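Local coordinates for protein glutathione transferase (Phanerochaete chrysosporium, PDB 4F0C) that binds oxidized glutathione disulfide and probably uses glutathione to transform other small molecules, as glutathione transferases do, at residues N67-W72 / L78-E83; T50-N55 / A60-Y65. One frame throughout, in Å; residues are numbered along the deposited sequence.

The sheet of the N-terminal, thioredoxin-like domain illustrates how one layer of strands can be packed on both faces. Interaction 1 sets strand 69-72, an outermost strand of the sheet, against helix 74-85; interaction 2 lays loop 50-55 on the neighbouring strand 60-63, from the other face. Both contacts are largely buried and apolar, with no hydrogen bond between their segments. They differ in what does the packing: two aromatic rings and a valine methyl in interaction 1, a tyrosine ring against an isoleucine tip, with a looser CB-to-CB contact to an alanine, in interaction 2. D63 joins them, its backbone N hydrogen-bonded to F69 O and its carboxylate to Y80 OH, and both contacts reach the second subunit.

Interaction 1 of 2, residues N67-W72 / L78-E83; sequences NDFVVW and LLYIVE. With SO4 (sulfate ion), chain C.
Y80 packs its ring against F69 and V71, and the successive atoms of the side chain, from the root of the ring to the hydroxyl, meet different partners. CB points at the strand, and because CG lies anti to the backbone N (chi1 172°) the ring continues on toward the strand. At its root, CG and CD1 meet the methyl CG2 of V71, which sits over the ring face in a CH-pi contact, 3.8 Å from Y80 CD1. Further out, Y80 CE1 approaches F69 CD2 at 3.6 Å, from the same side of the tyrosine plane as V71 CG2 but at an oblique angle. The two ring planes are almost parallel, at 6°, yet they are slid so far apart, with centroids separated by 5.5 Å, that they barely overlap: rim atoms do the touching. This is strand-to-helix packing of the thioredoxin-like domain, in which the sheet's final strand, 69-72, turns directly into helix 74-85 and the helix folds back over the sheet. At the tip, Y80 OH lies 4.0 Å from F69 CB and makes its hydrogen bond with D63 OD2 on the adjacent strand, which fixes the far end of the ring. At the end of the strand, W72 NE1 donates a hydrogen bond of 2.9 Å to SO4 O1, near the plane of the indole; this sulfate, probably from the crystallisation liquor, is also held by R158, W105 and Q104 of the second subunit.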
loop_
_atom_site.group_PDB
_atom_site.type_symbol
_atom_site.label_atom_id
_atom_site.label_comp_id
_atom_site.label_asym_id
_atom_site.label_seq_id
_atom_site.Cartn_x
_atom_site.Cartn_y
_atom_site.Cartn_z
ATOM N N ASN A 67 -0.717 -24.531 -11.661
ATOM C CA ASN A 67 -1.344 -24.164 -12.931
ATOM C C ASN A 67 -0.951 -22.770 -13.436
ATOM O O ASN A 67 -1.758 -22.099 -14.071
ATOM C CB ASN A 67 -2.877 -24.270 -12.837
ATOM C CG ASN A 67 -3.334 -25.563 -12.172
ATOM O OD1 ASN A 67 -3.254 -26.635 -12.768
ATOM N ND2 ASN A 67 -3.808 -25.466 -10.927
ATOM N N ASP A 68 0.291 -22.363 -13.167
ATOM C CA ASP A 68 0.816 -21.054 -13.593
ATOM C C ASP A 68 0.023 -19.886 -13.034
ATOM O O ASP A 68 -0.146 -18.852 -13.692
ATOM C CB ASP A 68 0.927 -20.966 -15.130
ATOM C CG ASP A 68 2.043 -21.854 -15.682
ATOM O OD1 ASP A 68 2.991 -22.193 -14.939
ATOM O OD2 ASP A 68 1.965 -22.223 -16.853
ATOM N N PHE A 69 -0.464 -20.052 -11.811
ATOM C CA PHE A 69 -1.173 -18.973 -11.118
ATOM C C PHE A 69 -0.249 -17.753 -10.981
ATOM O O PHE A 69 0.934 -17.899 -10.658
ATOM C CB PHE A 69 -1.577 -19.470 -9.721
ATOM C CG PHE A 69 -2.626 -18.619 -9.041
ATOM C CD1 PHE A 69 -3.977 -18.882 -9.244
ATOM C CD2 PHE A 69 -2.260 -17.591 -8.162
ATOM C CE1 PHE A 69 -4.957 -18.137 -8.601
ATOM C CE2 PHE A 69 -3.255 -16.824 -7.497
ATOM C CZ PHE A 69 -4.590 -17.103 -7.717
ATOM N N VAL A 70 -0.781 -16.558 -11.238
ATOM C CA VAL A 70 0.028 -15.325 -11.207
ATOM C C VAL A 70 -0.447 -14.374 -10.121
ATOM O O VAL A 70 -1.645 -14.134 -9.986
ATOM C CB VAL A 70 -0.090 -14.555 -12.562
ATOM C CG1 VAL A 70 0.626 -13.185 -12.478
ATOM C CG2 VAL A 70 0.432 -15.418 -13.746
ATOM N N VAL A 71 0.496 -13.799 -9.366
ATOM C CA VAL A 71 0.183 -12.748 -8.409
ATOM C C VAL A 71 1.189 -11.598 -8.575
ATOM O O VAL A 71 2.386 -11.823 -8.805
ATOM C CB VAL A 71 0.225 -13.279 -6.946
ATOM C CG1 VAL A 71 -0.129 -12.157 -5.946
ATOM C CG2 VAL A 71 -0.740 -14.477 -6.766
ATOM N N TRP A 72 0.699 -10.368 -8.489
ATOM C CA TRP A 72 1.588 -9.207 -8.494
ATOM C C TRP A 72 1.264 -8.327 -7.266
ATOM O O TRP A 72 0.384 -8.688 -6.487
ATOM C CB TRP A 72 1.517 -8.468 -9.847
ATOM C CG TRP A 72 0.067 -8.131 -10.348
ATOM C CD1 TRP A 72 -0.766 -8.925 -11.145
ATOM C CD2 TRP A 72 -0.667 -6.911 -10.102
ATOM N NE1 TRP A 72 -1.973 -8.249 -11.384
ATOM C CE2 TRP A 72 -1.930 -7.027 -10.752
ATOM C CE3 TRP A 72 -0.366 -5.723 -9.409
ATOM C CZ2 TRP A 72 -2.893 -6.003 -10.719
ATOM C CZ3 TRP A 72 -1.331 -4.701 -9.373
ATOM C CH2 TRP A 72 -2.586 -4.856 -10.026
ATOM N N LEU A 78 3.962 -11.935 -1.121
ATOM C CA LEU A 78 4.423 -12.471 0.168
ATOM C C LEU A 78 3.296 -13.240 0.866
ATOM O O LEU A 78 3.531 -14.333 1.372
ATOM C CB LEU A 78 4.955 -11.376 1.106
ATOM C CG LEU A 78 6.148 -10.534 0.614
ATOM C CD1 LEU A 78 6.471 -9.374 1.597
ATOM C CD2 LEU A 78 7.407 -11.414 0.382
ATOM N N LEU A 79 2.095 -12.669 0.880
ATOM C CA LEU A 79 0.939 -13.329 1.481
ATOM C C LEU A 79 0.607 -14.627 0.774
ATOM O O LEU A 79 0.293 -15.618 1.429
ATOM C CB LEU A 79 -0.278 -12.369 1.502
ATOM C CG LEU A 79 -0.112 -11.308 2.603
ATOM C CD1 LEU A 79 -0.994 -10.079 2.309
ATOM C CD2 LEU A 79 -0.469 -11.910 4.008
ATOM N N TYR A 80 0.643 -14.612 -0.558
ATOM C CA TYR A 80 0.343 -15.802 -1.357
ATOM C C TYR A 80 1.305 -16.925 -0.952
ATOM O O TYR A 80 0.889 -18.049 -0.662
ATOM C CB TYR A 80 0.507 -15.520 -2.862
ATOM C CG TYR A 80 0.391 -16.774 -3.755
ATOM C CD1 TYR A 80 -0.852 -17.271 -4.143
ATOM C CD2 TYR A 80 1.541 -17.445 -4.186
ATOM C CE1 TYR A 80 -0.965 -18.433 -4.951
ATOM C CE2 TYR A 80 1.449 -18.621 -4.978
ATOM C CZ TYR A 80 0.204 -19.091 -5.358
ATOM O OH TYR A 80 0.115 -20.218 -6.151
ATOM N N ILE A 81 2.587 -16.599 -0.915
ATOM C CA ILE A 81 3.589 -17.613 -0.619
ATOM C C ILE A 81 3.404 -18.211 0.782
ATOM O O ILE A 81 3.467 -19.447 0.959
ATOM C CB ILE A 81 5.005 -17.055 -0.781
ATOM C CG1 ILE A 81 5.266 -16.747 -2.260
ATOM C CG2 ILE A 81 6.055 -18.101 -0.280
ATOM C CD1 ILE A 81 6.521 -15.926 -2.507
ATOM N N VAL A 82 3.181 -17.367 1.792
ATOM C CA VAL A 82 3.014 -17.943 3.138
ATOM C C VAL A 82 1.682 -18.675 3.324
ATOM O O VAL A 82 1.626 -19.669 4.065
ATOM C CB VAL A 82 3.257 -16.953 4.318
ATOM C CG1 VAL A 82 4.708 -16.437 4.290
ATOM C CG2 VAL A 82 2.233 -15.797 4.322
ATOM N N GLU A 83 0.610 -18.200 2.697
ATOM C CA GLU A 83 -0.642 -18.937 2.802
ATOM C C GLU A 83 -0.503 -20.361 2.251
ATOM O O GLU A 83 -0.966 -21.344 2.856
ATOM C CB GLU A 83 -1.779 -18.169 2.113
ATOM C CG GLU A 83 -2.291 -17.016 2.975
ATOM C CD GLU A 83 -3.138 -17.506 4.152
ATOM O OE1 GLU A 83 -3.299 -16.754 5.134
ATOM O OE2 GLU A 83 -3.650 -18.642 4.087
HETATM S S SO4 C . -5.868 -9.959 -12.327
HETATM O O1 SO4 C . -4.625 -9.343 -11.840
HETATM O O2 SO4 C . -5.827 -11.394 -12.150
HETATM O O3 SO4 C . -7.075 -9.604 -11.544
HETATM O O4 SO4 C . -6.026 -9.544 -13.692
#

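Interaction 2 of 2, residues T50-N55 / A60-Y65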
loop_
_atom_site.group_PDB
_atom_site.type_symbol
_atom_site.label_atom_id
_atom_site.label_comp_id
_atom_site.label_asym_id
_atom_site.label_seq_id
_atom_site.Cartn_x
_atom_site.Cartn_y
_atom_site.Cartn_z
ATOM N N THR A 50 2.622 -6.989 -19.429
ATOM C CA THR A 50 1.337 -6.527 -18.893
ATOM C C THR A 50 0.315 -7.662 -18.877
ATOM O O THR A 50 -0.678 -7.612 -18.143
ATOM C CB THR A 50 0.781 -5.257 -19.612
ATOM O OG1 THR A 50 0.546 -5.535 -20.996
ATOM C CG2 THR A 50 1.772 -4.106 -19.487
ATOM N N LYS A 51 0.577 -8.710 -19.654
ATOM C CA LYS A 51 -0.265 -9.908 -19.582
ATOM C C LYS A 51 -0.172 -10.560 -18.200
ATOM O O LYS A 51 -1.110 -11.233 -17.752
ATOM C CB LYS A 51 0.055 -10.903 -20.720
ATOM C CG LYS A 51 1.299 -11.770 -20.514
ATOM C CD LYS A 51 1.565 -12.621 -21.781
ATOM C CE LYS A 51 2.784 -13.521 -21.617
ATOM N NZ LYS A 51 3.422 -13.906 -22.906
ATOM N N TYR A 52 0.958 -10.345 -17.519
ATOM C CA TYR A 52 1.135 -10.803 -16.137
ATOM C C TYR A 52 0.709 -9.766 -15.111
ATOM O O TYR A 52 0.139 -10.110 -14.089
ATOM C CB TYR A 52 2.590 -11.158 -15.873
ATOM C CG TYR A 52 3.051 -12.321 -16.722
ATOM C CD1 TYR A 52 2.471 -13.580 -16.571
ATOM C CD2 TYR A 52 4.034 -12.158 -17.682
ATOM C CE1 TYR A 52 2.869 -14.651 -17.353
ATOM C CE2 TYR A 52 4.442 -13.234 -18.478
ATOM C CZ TYR A 52 3.859 -14.472 -18.292
ATOM O OH TYR A 52 4.245 -15.540 -19.053
ATOM N N ASN A 53 1.025 -8.501 -15.369
ATOM C CA ASN A 53 0.613 -7.428 -14.465
ATOM C C ASN A 53 0.111 -6.237 -15.259
ATOM O O ASN A 53 0.902 -5.535 -15.897
ATOM C CB ASN A 53 1.776 -7.019 -13.532
ATOM C CG ASN A 53 1.377 -5.905 -12.570
ATOM O OD1 ASN A 53 0.238 -5.466 -12.599
ATOM N ND2 ASN A 53 2.305 -5.468 -11.696
ATOM N N PRO A 54 -1.216 -5.988 -15.238
ATOM C CA PRO A 54 -1.710 -4.868 -16.054
ATOM C C PRO A 54 -1.132 -3.536 -15.599
ATOM O O PRO A 54 -1.095 -2.608 -16.413
ATOM C CB PRO A 54 -3.234 -4.896 -15.835
ATOM C CG PRO A 54 -3.442 -5.685 -14.546
ATOM C CD PRO A 54 -2.294 -6.676 -14.491
ATOM N N ASN A 55 -0.713 -3.448 -14.336
ATOM C CA ASN A 55 -0.056 -2.250 -13.794
ATOM C C ASN A 55 1.347 -2.044 -14.414
ATOM O O ASN A 55 1.886 -0.935 -14.375
ATOM C CB ASN A 55 0.033 -2.280 -12.264
ATOM C CG ASN A 55 0.459 -0.923 -11.670
ATOM O OD1 ASN A 55 0.060 0.113 -12.183
ATOM N ND2 ASN A 55 1.302 -0.934 -10.634
ATOM N N ALA A 60 6.269 -9.622 -10.298
ATOM C CA ALA A 60 5.122 -10.498 -10.489
ATOM C C ALA A 60 5.688 -11.898 -10.309
ATOM O O ALA A 60 6.889 -12.122 -10.523
ATOM C CB ALA A 60 4.505 -10.339 -11.914
ATOM N N LEU A 61 4.822 -12.830 -9.924
ATOM C CA LEU A 61 5.245 -14.203 -9.607
ATOM C C LEU A 61 4.357 -15.168 -10.360
ATOM O O LEU A 61 3.134 -15.013 -10.346
ATOM C CB LEU A 61 5.059 -14.469 -8.104
ATOM C CG LEU A 61 5.457 -15.882 -7.630
ATOM C CD1 LEU A 61 6.907 -15.870 -7.243
ATOM C CD2 LEU A 61 4.591 -16.343 -6.434
ATOM N N ILE A 62 4.954 -16.150 -11.030
ATOM C CA ILE A 62 4.165 -17.256 -11.594
ATOM C C ILE A 62 4.445 -18.520 -10.813
ATOM O O ILE A 62 5.614 -18.879 -10.638
ATOM C CB ILE A 62 4.534 -17.573 -13.053
ATOM C CG1 ILE A 62 4.455 -16.309 -13.924
ATOM C CG2 ILE A 62 3.599 -18.688 -13.623
ATOM C CD1 ILE A 62 5.068 -16.526 -15.275
ATOM N N ASP A 63 3.393 -19.186 -10.333
ATOM C CA ASP A 63 3.542 -20.451 -9.628
ATOM C C ASP A 63 3.310 -21.613 -10.617
ATOM O O ASP A 63 2.179 -22.016 -10.926
ATOM C CB ASP A 63 2.583 -20.492 -8.431
ATOM C CG ASP A 63 2.772 -21.720 -7.552
ATOM O OD1 ASP A 63 3.474 -22.701 -7.954
ATOM O OD2 ASP A 63 2.155 -21.704 -6.458
ATOM N N HIS A 64 4.400 -22.152 -11.139
ATOM C CA HIS A 64 4.288 -23.186 -12.153
ATOM C C HIS A 64 3.689 -24.496 -11.618
ATOM O O HIS A 64 3.229 -25.319 -12.402
ATOM C CB HIS A 64 5.653 -23.436 -12.816
ATOM C CG HIS A 64 6.240 -22.215 -13.457
ATOM N ND1 HIS A 64 5.633 -21.567 -14.514
ATOM C CD2 HIS A 64 7.385 -21.536 -13.204
ATOM C CE1 HIS A 64 6.376 -20.534 -14.875
ATOM N NE2 HIS A 64 7.453 -20.501 -14.107
ATOM N N TYR A 65 3.727 -24.700 -10.296
ATOM C CA TYR A 65 3.242 -25.959 -9.714
ATOM C C TYR A 65 1.787 -25.785 -9.262
ATOM O O TYR A 65 1.199 -26.681 -8.662
ATOM C CB TYR A 65 4.093 -26.405 -8.514
ATOM C CG TYR A 65 5.564 -26.705 -8.808
ATOM C CD1 TYR A 65 6.089 -26.623 -10.104
ATOM C CD2 TYR A 65 6.424 -27.121 -7.767
ATOM C CE1 TYR A 65 7.473 -26.914 -10.346
ATOM C CE2 TYR A 65 7.762 -27.402 -7.995
ATOM C CZ TYR A 65 8.290 -27.286 -9.270
ATOM O OH TYR A 65 9.642 -27.564 -9.453
#
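Y52 holds CG beside its backbone N and anti to the carbonyl carbon (chi1 -64°), while I62 places CG1 in the equivalent position and then extends its chain to CD1 (chi2 169°); together these rotations bring the tyrosine ring and the isoleucine tip into contact. CD1 of I62 lies 3.6 Å from CE1 of Y52 and 3.8 Å from CZ, so the methyl meets the outer part of the ring, with the two side chains crossing at a slant. Nearer the backbone, the CB atoms of Y52 and A60 approach to 4.5 Å. A60 and I62 alternate with L61 along the strand, and both turn toward loop 50-55, whereas L61 faces helix 74-85. Y52 thus helps cover the sheet face opposite that helix, where its ring also meets F10 and V70 of the flanking strands. Over one face of the ring lies K51 CG, 3.9 Å above the plane. Beyond Y52 the loop is shaped by an Asx turn: N53 OD1 accepts from N55 N at 2.8 Å, the donor standing well above the carbonyl plane, while N53 ND2 binds R57 O. D63 OD1 forms a second Asx turn with Y65 N, 3.1 Å away, as the chain leaves the strand. The contact is therefore apolar, carried chiefly by one methyl against the outer part of a ring, while the hydrogen bonds run within each segment or to other parts of the fold, and none joins loop to strand.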